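Long-range contacts in aspartate aminotransferase (Rhodobacter sphaeroides, PDB 3NRA), which probably transfers the amino group of L-aspartate to 2-oxoglutarate with the help of pyridoxal 5'-phosphate, giving oxaloacetate and L-glutamate: residues I32-I37 / I357-A362; P41-S45 / G363-T367; G104-G110 / R261-G267; T111-L115 / T247-P251. All coordinates share one frame; numbering follows the deposited sequence.

Contact 1: residues I32-I37 / I357-A362; sequences IRGAPI and ILRLQA
The extended loop 32-37 runs across the last turn of helix 351-362, drawing closest at Pro36 and Gln361, and the backbone N of Ile37 donates to Gln361 O in a short, nearly straight bond of 2.6 Å (169° at the hydrogen). That carbonyl belongs to the final turn, where no further turn of helix follows to use it, so the loop takes it over; CB of Pro36 rests against the same oxygen. Gln361 has the largest share of the contact, and its side chain is used as well. Its CG sits beside the backbone N (chi1 -63°) and the chain beyond is extended, which carries the amide out to the loop. There NE2 donates to Arg33 O at 2.9 Å; Arg33 O lies in the plane of the glutamine amide, whereas NE2 stands well above the plane of the Arg33 carbonyl. OE1 is bonded to the hydroxyl of Tyr405, so both ends of the amide are held, and the bond to a carbonyl fits NE2 on the loop side. Ile32 closes the far end with two branches: CG2 lies 3.5 Å from Gln361 NE2, and CD1 meets Leu360 CD2 at 3.6 Å, the Ile32 and Leu360 side chains crossing at about a right angle. One glutamine thus serves the loop twice, through its main-chain oxygen and its amide, fastening the N-terminal region to the helix beside Tyr405.

Contact 2: residues P41-S45 / G363-T367; sequences PVDFS and GVVVT
Asp43 OD1 is gripped twice by Ser45, whose OG donates to it at 2.6 Å from the syn side while the backbone N of Ser45 donates at 2.9 Å from the anti side, both somewhat out of the carboxylate plane. The second bond makes an Asx turn that ends the short strand 42-43. With CG trans to the backbone N (chi1 -178°), the carboxylate is swung over Val365, bringing OD1 to 3.4 Å from Val365 CB. Putting an alanine at Asp43 would probably leave Ser45 OG and N without this shared acceptor and let the turn slacken beside Val365. Strands 42-43 and 364-365 run parallel, at one margin of the small mixed sheet in which strand 380-383 follows 364-368. Three bonds stitch them: Val42 N to Gly363 O, Val365 N to Val42 O at 3.2 Å, and Phe44 N to Val365 O at 2.9 Å, the last bent to 137° at the hydrogen. Gly363, with positive phi, is the residue that leaves helix 351-362 and starts the pairing. On the face of the sheet that carries Val42 and Val364, the Phe44 ring takes Val42 CG1 over the centre of one face and Val364 CG1 at its edge, 3.8 Å from CD2; Ala394 of helix 388-404 packs on all three side chains. Further along, a water donates to Phe44 O at 2.7 Å and is also hydrogen-bonded to Thr367 OG1.

Contact 3: residues G104-G110 / R261-G267; sequences GLIITPG and RLGVAFG
Strands 105-108 and 263-267 pair antiparallel through five backbone hydrogen bonds, reciprocal between Ile106 and Ala265 and again between Thr108 and Gly263, with Gly267 N to Gly104 O closing one end. Among polar side chains, Thr108 OG1 donates to Gly110 O at 2.7 Å and lies 3.1 Å from Gly263 O. Thr108 OG1 sits between its own N and carbonyl carbon (chi1 56°), which lets it reach Gly110 O across the inverse gamma turn centred on Pro109. A valine in place of Thr108 would probably leave Gly110 O without this donor and the bend into the next helix less firmly set. Glycine at 263 fits, since a CB there would strike Gly110 O. Apolar contacts fall on both faces: Ile106 CG2 presses tightly on Ala265 CB at 3.5 Å, while on the other face Leu105 lies alongside Phe266, its CD1 3.8 Å from Phe266 CB. The bent Arg261 chain lays CG against Pro109, and NH1 bonds the phosphate of the pyridoxal lysine at 253. Strand 105-108 is an edge strand of the large domain's seven-stranded sheet within this chain, and 263-267 joins it to strand 245-249; helix 269-282 covers the Ile106 and Ala265 face, helix 81-95 packs on Leu105, Val264 and Phe266.

Contact 4: residues T111-L115 / T247-P251; sequences TQGAL and TIMGP
Thr111 opens the contact with both branches of its side chain turned on strand 247-249: CG2 reaches Ile248 CG1 at 3.7 Å, and OG1 comes to 3.1 Å from the carbonyl carbon of Met249, a selenomethionine here. OG1 is also 3.2 Å from Gly250 N, but the angle is too poor for a hydrogen bond, so it rests beside the peptide link without being bonded to it. Bare Gly250 matters, because a CB there would run into OG1. The backbone N of Thr111 bonds the cofactor phosphate on the modified lysine at 253, and the N of Gln112 bonds another oxygen of that phosphate, as expected of the helix start that cups the phosphate in fold-type I aminotransferases. The Gln112 side chain turns from the strand to Tyr136 and to Ile281 of the second subunit. One turn on from Thr111, Ala114 faces the strand, its CB 3.9 Å from Ile248 CG2. Leu115 completes the patch, its CB meeting Ile248 CD1 at 3.6 Å. Ile248 therefore fills the groove among Thr111, Ala114 and Leu115; its CG1 lies between the backbone N and the carbonyl carbon (chi1 72°), which sends CD1 over to Leu115. Helix 110-120 lies on the large sheet, its first turns nearly antiparallel to strand 245-249, Ala265 of strand 263-267 and Asp218 of strand 214-218 flanking Ile248, with helix 137-145 packed against Leu115.

How the contacts relate
From the N terminus, the loop 32-37 meets the end of helix 351-362, and a few residues later 41-45 pairs with the strand that follows that helix. Contacts 1 and 2 therefore cross along the chain and touch through Leu358 and Val364, tying the N-terminal region into the small domain built from the chain's end. Both span the large domain, which holds contacts 3 and 4. Contact 3 closes a loop from 104-110 to 261-267, and contact 4, from the following helix to strand 245-249, lies within it. These two have centres only 6 Å apart, share the seven-stranded sheet and meet the cofactor phosphate; contact 2 lies about 30 Å from contact 3, centre to centre.

Contact 1: residues I32-I37 / I357-A362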
loop_
_atom_site.group_PDB
_atom_site.type_symbol
_atom_site.label_atom_id
_atom_site.label_comp_id
_atom_site.label_asym_id
_atom_site.label_seq_id
_atom_site.Cartn_x
_atom_site.Cartn_y
_atom_site.Cartn_z
ATOM N N ILE B 32 -1.817 27.273 -30.986
ATOM C CA ILE B 32 -0.472 26.730 -31.291
ATOM C C ILE B 32 0.265 27.606 -32.295
ATOM O O ILE B 32 -0.307 28.016 -33.301
ATOM C CB ILE B 32 -0.560 25.253 -31.791
ATOM C CG1 ILE B 32 -0.874 24.335 -30.612
ATOM C CG2 ILE B 32 0.752 24.787 -32.467
ATOM C CD1 ILE B 32 -1.606 23.079 -31.006
ATOM N N ARG B 33 1.531 27.928 -31.973
ATOM C CA ARG B 33 2.401 28.768 -32.799
ATOM C C ARG B 33 3.566 27.959 -33.249
ATOM O O ARG B 33 4.218 27.304 -32.433
ATOM C CB ARG B 33 2.939 29.958 -31.989
ATOM C CG ARG B 33 1.887 30.846 -31.381
ATOM C CD ARG B 33 2.497 31.999 -30.633
ATOM N NE ARG B 33 1.461 32.923 -30.146
ATOM C CZ ARG B 33 1.693 34.113 -29.563
ATOM N NH1 ARG B 33 2.934 34.553 -29.345
ATOM N NH2 ARG B 33 0.672 34.864 -29.194
ATOM N N GLY B 34 3.868 28.010 -34.547
ATOM C CA GLY B 34 5.092 27.409 -35.072
ATOM C C GLY B 34 5.041 25.897 -35.152
ATOM O O GLY B 34 3.990 25.291 -34.925
ATOM N N ALA B 35 6.185 25.295 -35.521
ATOM C CA ALA B 35 6.347 23.840 -35.566
ATOM C C ALA B 35 7.061 23.332 -34.298
ATOM O O ALA B 35 7.559 24.137 -33.488
ATOM C CB ALA B 35 7.154 23.428 -36.847
ATOM N N PRO B 36 7.119 21.991 -34.111
ATOM C CA PRO B 36 7.878 21.436 -32.972
ATOM C C PRO B 36 9.379 21.756 -33.012
ATOM O O PRO B 36 9.908 22.151 -34.048
ATOM C CB PRO B 36 7.650 19.911 -33.103
ATOM C CG PRO B 36 6.336 19.776 -33.815
ATOM C CD PRO B 36 6.342 20.936 -34.820
ATOM N N ILE B 37 10.031 21.615 -31.872
ATOM C CA ILE B 37 11.483 21.762 -31.763
ATOM C C ILE B 37 12.098 20.357 -31.541
ATOM O O ILE B 37 11.811 19.703 -30.537
ATOM C CB ILE B 37 11.848 22.678 -30.569
ATOM C CG1 ILE B 37 11.188 24.060 -30.694
ATOM C CG2 ILE B 37 13.346 22.879 -30.461
ATOM C CD1 ILE B 37 11.297 24.852 -29.368
ATOM N N ILE B 357 1.395 22.267 -24.537
ATOM C CA ILE B 357 2.206 22.743 -25.648
ATOM C C ILE B 357 3.696 22.351 -25.497
ATOM O O ILE B 357 4.350 21.990 -26.464
ATOM C CB ILE B 357 2.005 24.294 -25.828
ATOM C CG1 ILE B 357 0.656 24.552 -26.514
ATOM C CG2 ILE B 357 3.134 24.930 -26.613
ATOM C CD1 ILE B 357 0.196 25.972 -26.476
ATOM N N LEU B 358 4.204 22.372 -24.278
ATOM C CA LEU B 358 5.569 21.907 -24.008
ATOM C C LEU B 358 5.769 20.453 -24.420
ATOM O O LEU B 358 6.799 20.102 -24.986
ATOM C CB LEU B 358 5.904 22.053 -22.534
ATOM C CG LEU B 358 6.233 23.428 -22.034
ATOM C CD1 LEU B 358 6.503 23.354 -20.522
ATOM C CD2 LEU B 358 7.460 24.048 -22.799
ATOM N N ARG B 359 4.764 19.631 -24.155
ATOM C CA ARG B 359 4.782 18.236 -24.538
ATOM C C ARG B 359 4.630 18.077 -26.068
ATOM O O ARG B 359 5.412 17.365 -26.703
ATOM C CB ARG B 359 3.663 17.486 -23.800
ATOM C CG ARG B 359 3.630 16.029 -24.062
ATOM C CD ARG B 359 2.919 15.294 -22.969
ATOM N NE ARG B 359 2.955 13.839 -23.208
ATOM C CZ ARG B 359 1.947 13.090 -23.699
ATOM N NH1 ARG B 359 0.751 13.623 -24.012
ATOM N NH2 ARG B 359 2.130 11.777 -23.854
ATOM N N LEU B 360 3.667 18.788 -26.644
ATOM C CA LEU B 360 3.421 18.746 -28.112
ATOM C C LEU B 360 4.611 19.239 -28.948
ATOM O O LEU B 360 5.016 18.576 -29.906
ATOM C CB LEU B 360 2.198 19.582 -28.466
ATOM C CG LEU B 360 1.502 19.160 -29.744
ATOM C CD1 LEU B 360 0.583 17.978 -29.432
ATOM C CD2 LEU B 360 0.711 20.335 -30.370
ATOM N N GLN B 361 5.185 20.378 -28.570
ATOM C CA GLN B 361 6.185 21.076 -29.421
ATOM C C GLN B 361 7.659 20.949 -28.957
ATOM O O GLN B 361 8.553 21.338 -29.693
ATOM C CB GLN B 361 5.821 22.561 -29.512
ATOM C CG GLN B 361 4.469 22.825 -30.185
ATOM C CD GLN B 361 4.352 24.245 -30.660
ATOM O OE1 GLN B 361 4.387 25.198 -29.852
ATOM N NE2 GLN B 361 4.246 24.418 -31.974
ATOM N N ALA B 362 7.884 20.467 -27.721
ATOM C CA ALA B 362 9.244 20.248 -27.170
ATOM C C ALA B 362 9.503 18.824 -26.642
ATOM O O ALA B 362 10.602 18.541 -26.168
ATOM C CB ALA B 362 9.520 21.253 -26.056
#

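Contact 2: residues P41-S45 / G363-T367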
loop_
_atom_site.group_PDB
_atom_site.type_symbol
_atom_site.label_atom_id
_atom_site.label_comp_id
_atom_site.label_asym_id
_atom_site.label_seq_id
_atom_site.Cartn_x
_atom_site.Cartn_y
_atom_site.Cartn_z
ATOM N N PRO B 41 13.178 13.555 -26.108
ATOM C CA PRO B 41 12.153 13.814 -25.102
ATOM C C PRO B 41 12.673 13.620 -23.688
ATOM O O PRO B 41 13.447 12.703 -23.445
ATOM C CB PRO B 41 11.085 12.747 -25.395
ATOM C CG PRO B 41 11.326 12.316 -26.766
ATOM C CD PRO B 41 12.738 12.561 -27.101
ATOM N N VAL B 42 12.237 14.466 -22.770
ATOM C CA VAL B 42 12.553 14.303 -21.364
ATOM C C VAL B 42 11.275 14.408 -20.600
ATOM O O VAL B 42 10.508 15.352 -20.779
ATOM C CB VAL B 42 13.555 15.363 -20.870
ATOM C CG1 VAL B 42 13.827 15.190 -19.384
ATOM C CG2 VAL B 42 14.897 15.264 -21.672
ATOM N N ASP B 43 11.015 13.406 -19.776
ATOM C CA ASP B 43 9.883 13.420 -18.853
ATOM C C ASP B 43 10.379 13.881 -17.476
ATOM O O ASP B 43 10.935 13.091 -16.714
ATOM C CB ASP B 43 9.285 12.010 -18.768
ATOM C CG ASP B 43 8.062 11.937 -17.858
ATOM O OD1 ASP B 43 7.753 12.926 -17.133
ATOM O OD2 ASP B 43 7.437 10.878 -17.845
ATOM N N PHE B 44 10.174 15.164 -17.167
ATOM C CA PHE B 44 10.607 15.743 -15.880
ATOM C C PHE B 44 9.577 15.495 -14.760
ATOM O O PHE B 44 9.721 16.060 -13.653
ATOM C CB PHE B 44 10.805 17.276 -15.989
ATOM C CG PHE B 44 11.973 17.702 -16.798
ATOM C CD1 PHE B 44 13.269 17.554 -16.309
ATOM C CD2 PHE B 44 11.793 18.390 -17.994
ATOM C CE1 PHE B 44 14.340 18.026 -17.005
ATOM C CE2 PHE B 44 12.893 18.830 -18.721
ATOM C CZ PHE B 44 14.167 18.657 -18.207
ATOM N N SER B 45 8.531 14.692 -15.022
ATOM C CA SER B 45 7.506 14.451 -13.997
ATOM C C SER B 45 8.029 13.595 -12.844
ATOM O O SER B 45 7.568 13.729 -11.731
ATOM C CB SER B 45 6.222 13.843 -14.604
ATOM O OG SER B 45 6.401 12.498 -14.974
ATOM N N GLY B 363 8.509 17.946 -26.694
ATOM C CA GLY B 363 8.615 16.626 -26.059
ATOM C C GLY B 363 9.068 16.707 -24.600
ATOM O O GLY B 363 9.881 15.918 -24.160
ATOM N N VAL B 364 8.558 17.696 -23.868
ATOM C CA VAL B 364 8.880 17.864 -22.459
ATOM C C VAL B 364 7.615 17.675 -21.632
ATOM O O VAL B 364 6.593 18.306 -21.899
ATOM C CB VAL B 364 9.478 19.244 -22.233
ATOM C CG1 VAL B 364 9.534 19.579 -20.788
ATOM C CG2 VAL B 364 10.880 19.309 -22.843
ATOM N N VAL B 365 7.667 16.764 -20.656
ATOM C CA VAL B 365 6.617 16.665 -19.622
ATOM C C VAL B 365 7.082 17.412 -18.397
ATOM O O VAL B 365 8.133 17.083 -17.847
ATOM C CB VAL B 365 6.329 15.189 -19.196
ATOM C CG1 VAL B 365 5.184 15.140 -18.212
ATOM C CG2 VAL B 365 6.043 14.275 -20.445
ATOM N N VAL B 366 6.289 18.399 -17.945
ATOM C CA VAL B 366 6.524 19.060 -16.641
ATOM C C VAL B 366 5.244 19.026 -15.854
ATOM O O VAL B 366 4.175 18.783 -16.424
ATOM C CB VAL B 366 6.989 20.532 -16.823
ATOM C CG1 VAL B 366 8.235 20.600 -17.688
ATOM C CG2 VAL B 366 5.860 21.413 -17.412
ATOM N N THR B 367 5.326 19.247 -14.545
ATOM C CA THR B 367 4.164 19.092 -13.692
ATOM C C THR B 367 3.511 20.437 -13.466
ATOM O O THR B 367 4.183 21.392 -13.105
ATOM C CB THR B 367 4.528 18.474 -12.350
ATOM O OG1 THR B 367 5.267 17.282 -12.577
ATOM C CG2 THR B 367 3.246 18.147 -11.526
HETATM O O HOH W 1 7.993 17.269 -11.903
#

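Contact 3: residues G104-G110 / R261-G267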
loop_
_atom_site.group_PDB
_atom_site.type_symbol
_atom_site.label_atom_id
_atom_site.label_comp_id
_atom_site.label_asym_id
_atom_site.label_seq_id
_atom_site.Cartn_x
_atom_site.Cartn_y
_atom_site.Cartn_z
ATOM N N GLY B 104 8.984 2.511 17.826
ATOM C CA GLY B 104 8.979 3.840 17.219
ATOM C C GLY B 104 9.414 3.898 15.767
ATOM O O GLY B 104 9.885 4.939 15.317
ATOM N N LEU B 105 9.293 2.775 15.043
ATOM C CA LEU B 105 9.821 2.665 13.665
ATOM C C LEU B 105 8.982 1.677 12.869
ATOM O O LEU B 105 8.842 0.553 13.260
ATOM C CB LEU B 105 11.276 2.227 13.656
ATOM C CG LEU B 105 11.933 2.040 12.277
ATOM C CD1 LEU B 105 11.858 3.342 11.385
ATOM C CD2 LEU B 105 13.362 1.596 12.447
ATOM N N ILE B 106 8.408 2.146 11.764
ATOM C CA ILE B 106 7.595 1.318 10.886
ATOM C C ILE B 106 8.178 1.398 9.495
ATOM O O ILE B 106 8.640 2.479 9.084
ATOM C CB ILE B 106 6.100 1.778 10.879
ATOM C CG1 ILE B 106 5.242 0.815 10.078
ATOM C CG2 ILE B 106 5.960 3.200 10.338
ATOM C CD1 ILE B 106 3.667 1.067 10.225
ATOM N N ILE B 107 8.214 0.236 8.801
ATOM C CA ILE B 107 8.545 0.164 7.394
ATOM C C ILE B 107 7.274 0.048 6.550
ATOM O O ILE B 107 6.427 -0.805 6.822
ATOM C CB ILE B 107 9.415 -1.032 7.075
ATOM C CG1 ILE B 107 10.684 -1.037 7.965
ATOM C CG2 ILE B 107 9.794 -1.007 5.559
ATOM C CD1 ILE B 107 11.622 -2.272 7.732
ATOM N N THR B 108 7.189 0.868 5.492
ATOM C CA THR B 108 5.928 1.143 4.784
ATOM C C THR B 108 6.106 1.001 3.255
ATOM O O THR B 108 7.260 1.040 2.744
ATOM C CB THR B 108 5.452 2.589 5.037
ATOM O OG1 THR B 108 6.490 3.486 4.659
ATOM C CG2 THR B 108 5.084 2.824 6.516
ATOM N N PRO B 109 4.969 0.867 2.510
ATOM C CA PRO B 109 5.027 0.861 1.042
ATOM C C PRO B 109 5.302 2.269 0.478
ATOM O O PRO B 109 4.362 3.032 0.173
ATOM C CB PRO B 109 3.662 0.329 0.624
ATOM C CG PRO B 109 2.756 0.565 1.837
ATOM C CD PRO B 109 3.625 0.502 3.025
ATOM N N GLY B 110 6.593 2.600 0.365
ATOM C CA GLY B 110 7.016 3.927 -0.035
ATOM C C GLY B 110 6.864 4.888 1.125
ATOM O O GLY B 110 6.262 4.549 2.176
ATOM N N ARG B 261 9.525 0.119 -3.674
ATOM C CA ARG B 261 8.384 0.636 -2.888
ATOM C C ARG B 261 8.601 0.534 -1.328
ATOM O O ARG B 261 7.925 -0.246 -0.639
ATOM C CB ARG B 261 7.074 -0.031 -3.324
ATOM C CG ARG B 261 5.760 0.768 -2.903
ATOM C CD ARG B 261 5.180 1.541 -4.085
ATOM N NE ARG B 261 6.137 2.486 -4.626
ATOM C CZ ARG B 261 6.342 3.723 -4.188
ATOM N NH1 ARG B 261 5.572 4.271 -3.261
ATOM N NH2 ARG B 261 7.320 4.427 -4.718
ATOM N N LEU B 262 9.519 1.369 -0.805
ATOM C CA LEU B 262 9.911 1.330 0.593
ATOM C C LEU B 262 9.954 2.708 1.185
ATOM O O LEU B 262 10.388 3.652 0.538
ATOM C CB LEU B 262 11.294 0.660 0.758
ATOM C CG LEU B 262 11.340 -0.780 0.279
ATOM C CD1 LEU B 262 12.761 -1.169 -0.020
ATOM C CD2 LEU B 262 10.687 -1.711 1.327
ATOM N N GLY B 263 9.439 2.832 2.410
ATOM C CA GLY B 263 9.575 4.034 3.184
ATOM C C GLY B 263 9.636 3.666 4.618
ATOM O O GLY B 263 9.405 2.506 4.979
ATOM N N VAL B 264 9.945 4.640 5.458
ATOM C CA VAL B 264 9.858 4.448 6.897
ATOM C C VAL B 264 9.232 5.634 7.558
ATOM O O VAL B 264 9.261 6.758 7.009
ATOM C CB VAL B 264 11.231 4.216 7.547
ATOM C CG1 VAL B 264 11.863 2.931 7.013
ATOM C CG2 VAL B 264 12.139 5.457 7.359
ATOM N N ALA B 265 8.666 5.388 8.740
ATOM C CA ALA B 265 8.209 6.444 9.633
ATOM C C ALA B 265 8.727 6.157 11.034
ATOM O O ALA B 265 8.821 4.991 11.445
ATOM C CB ALA B 265 6.754 6.524 9.639
ATOM N N PHE B 266 9.082 7.206 11.747
ATOM C CA PHE B 266 9.617 7.051 13.089
ATOM C C PHE B 266 9.365 8.235 13.954
ATOM O O PHE B 266 9.215 9.366 13.465
ATOM C CB PHE B 266 11.145 6.724 13.058
ATOM C CG PHE B 266 11.975 7.642 12.157
ATOM C CD1 PHE B 266 12.075 7.394 10.775
ATOM C CD2 PHE B 266 12.727 8.668 12.701
ATOM C CE1 PHE B 266 12.878 8.183 9.968
ATOM C CE2 PHE B 266 13.509 9.474 11.901
ATOM C CZ PHE B 266 13.607 9.226 10.529
ATOM N N GLY B 267 9.308 7.970 15.245
ATOM C CA GLY B 267 8.909 8.960 16.211
ATOM C C GLY B 267 7.851 8.416 17.130
ATOM O O GLY B 267 8.015 7.331 17.691
#

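Contact 4: residues T111-L115 / T247-P251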
loop_
_atom_site.group_PDB
_atom_site.type_symbol
_atom_site.label_atom_id
_atom_site.label_comp_id
_atom_site.label_asym_id
_atom_site.label_seq_id
_atom_site.Cartn_x
_atom_site.Cartn_y
_atom_site.Cartn_z
ATOM N N THR B 111 7.455 6.056 0.976
ATOM C CA THR B 111 7.184 7.156 1.869
ATOM C C THR B 111 5.734 7.626 1.687
ATOM O O THR B 111 5.115 8.140 2.648
ATOM C CB THR B 111 8.188 8.317 1.657
ATOM O OG1 THR B 111 9.479 7.865 1.998
ATOM C CG2 THR B 111 7.874 9.496 2.528
ATOM N N GLN B 112 5.168 7.434 0.479
ATOM C CA GLN B 112 3.711 7.663 0.298
ATOM C C GLN B 112 2.914 6.796 1.271
ATOM O O GLN B 112 1.966 7.272 1.890
ATOM C CB GLN B 112 3.258 7.370 -1.150
ATOM C CG GLN B 112 1.804 7.790 -1.456
ATOM C CD GLN B 112 1.575 9.299 -1.247
ATOM O OE1 GLN B 112 2.363 10.121 -1.717
ATOM N NE2 GLN B 112 0.486 9.652 -0.553
ATOM N N GLY B 113 3.305 5.516 1.383
ATOM C CA GLY B 113 2.693 4.593 2.347
ATOM C C GLY B 113 2.708 5.140 3.769
ATOM O O GLY B 113 1.683 5.126 4.450
ATOM N N ALA B 114 3.860 5.662 4.181
ATOM C CA ALA B 114 4.011 6.265 5.472
ATOM C C ALA B 114 3.139 7.515 5.650
ATOM O O ALA B 114 2.524 7.707 6.730
ATOM C CB ALA B 114 5.480 6.592 5.734
ATOM N N LEU B 115 3.076 8.348 4.612
ATOM C CA LEU B 115 2.297 9.571 4.646
ATOM C C LEU B 115 0.807 9.288 4.823
ATOM O O LEU B 115 0.143 9.898 5.700
ATOM C CB LEU B 115 2.525 10.364 3.369
ATOM C CG LEU B 115 1.844 11.712 3.219
ATOM C CD1 LEU B 115 2.249 12.698 4.329
ATOM C CD2 LEU B 115 2.127 12.300 1.793
ATOM N N THR B 247 8.437 11.545 11.663
ATOM C CA THR B 247 9.245 11.888 10.513
ATOM C C THR B 247 9.148 10.753 9.549
ATOM O O THR B 247 9.210 9.584 9.953
ATOM C CB THR B 247 10.700 12.096 10.906
ATOM O OG1 THR B 247 10.776 13.083 11.942
ATOM C CG2 THR B 247 11.548 12.573 9.704
ATOM N N ILE B 248 8.977 11.073 8.274
ATOM C CA ILE B 248 8.908 10.055 7.247
ATOM C C ILE B 248 9.939 10.336 6.180
ATOM O O ILE B 248 10.227 11.466 5.889
ATOM C CB ILE B 248 7.473 9.898 6.644
ATOM C CG1 ILE B 248 7.082 11.071 5.763
ATOM C CG2 ILE B 248 6.400 9.733 7.782
ATOM C CD1 ILE B 248 5.601 10.934 5.195
HETATM N N MSE B 249 10.554 9.278 5.682
HETATM C CA MSE B 249 11.466 9.361 4.586
HETATM C C MSE B 249 11.769 7.951 4.103
HETATM O O MSE B 249 11.307 6.975 4.682
HETATM C CB MSE B 249 12.780 10.078 4.991
HETATM C CG MSE B 249 13.519 9.443 6.158
HETATM SE SE MSE B 249 15.047 10.451 6.650
HETATM C CE MSE B 249 16.060 10.248 5.009
ATOM N N GLY B 250 12.524 7.855 3.015
ATOM C CA GLY B 250 12.885 6.572 2.466
ATOM C C GLY B 250 13.862 6.691 1.293
ATOM O O GLY B 250 14.308 7.785 0.967
ATOM N N PRO B 251 14.166 5.559 0.646
ATOM C CA PRO B 251 15.133 5.474 -0.418
ATOM C C PRO B 251 14.594 5.579 -1.842
ATOM O O PRO B 251 15.317 5.249 -2.789
ATOM C CB PRO B 251 15.716 4.088 -0.210
ATOM C CG PRO B 251 14.568 3.308 0.289
ATOM C CD PRO B 251 13.828 4.222 1.165
#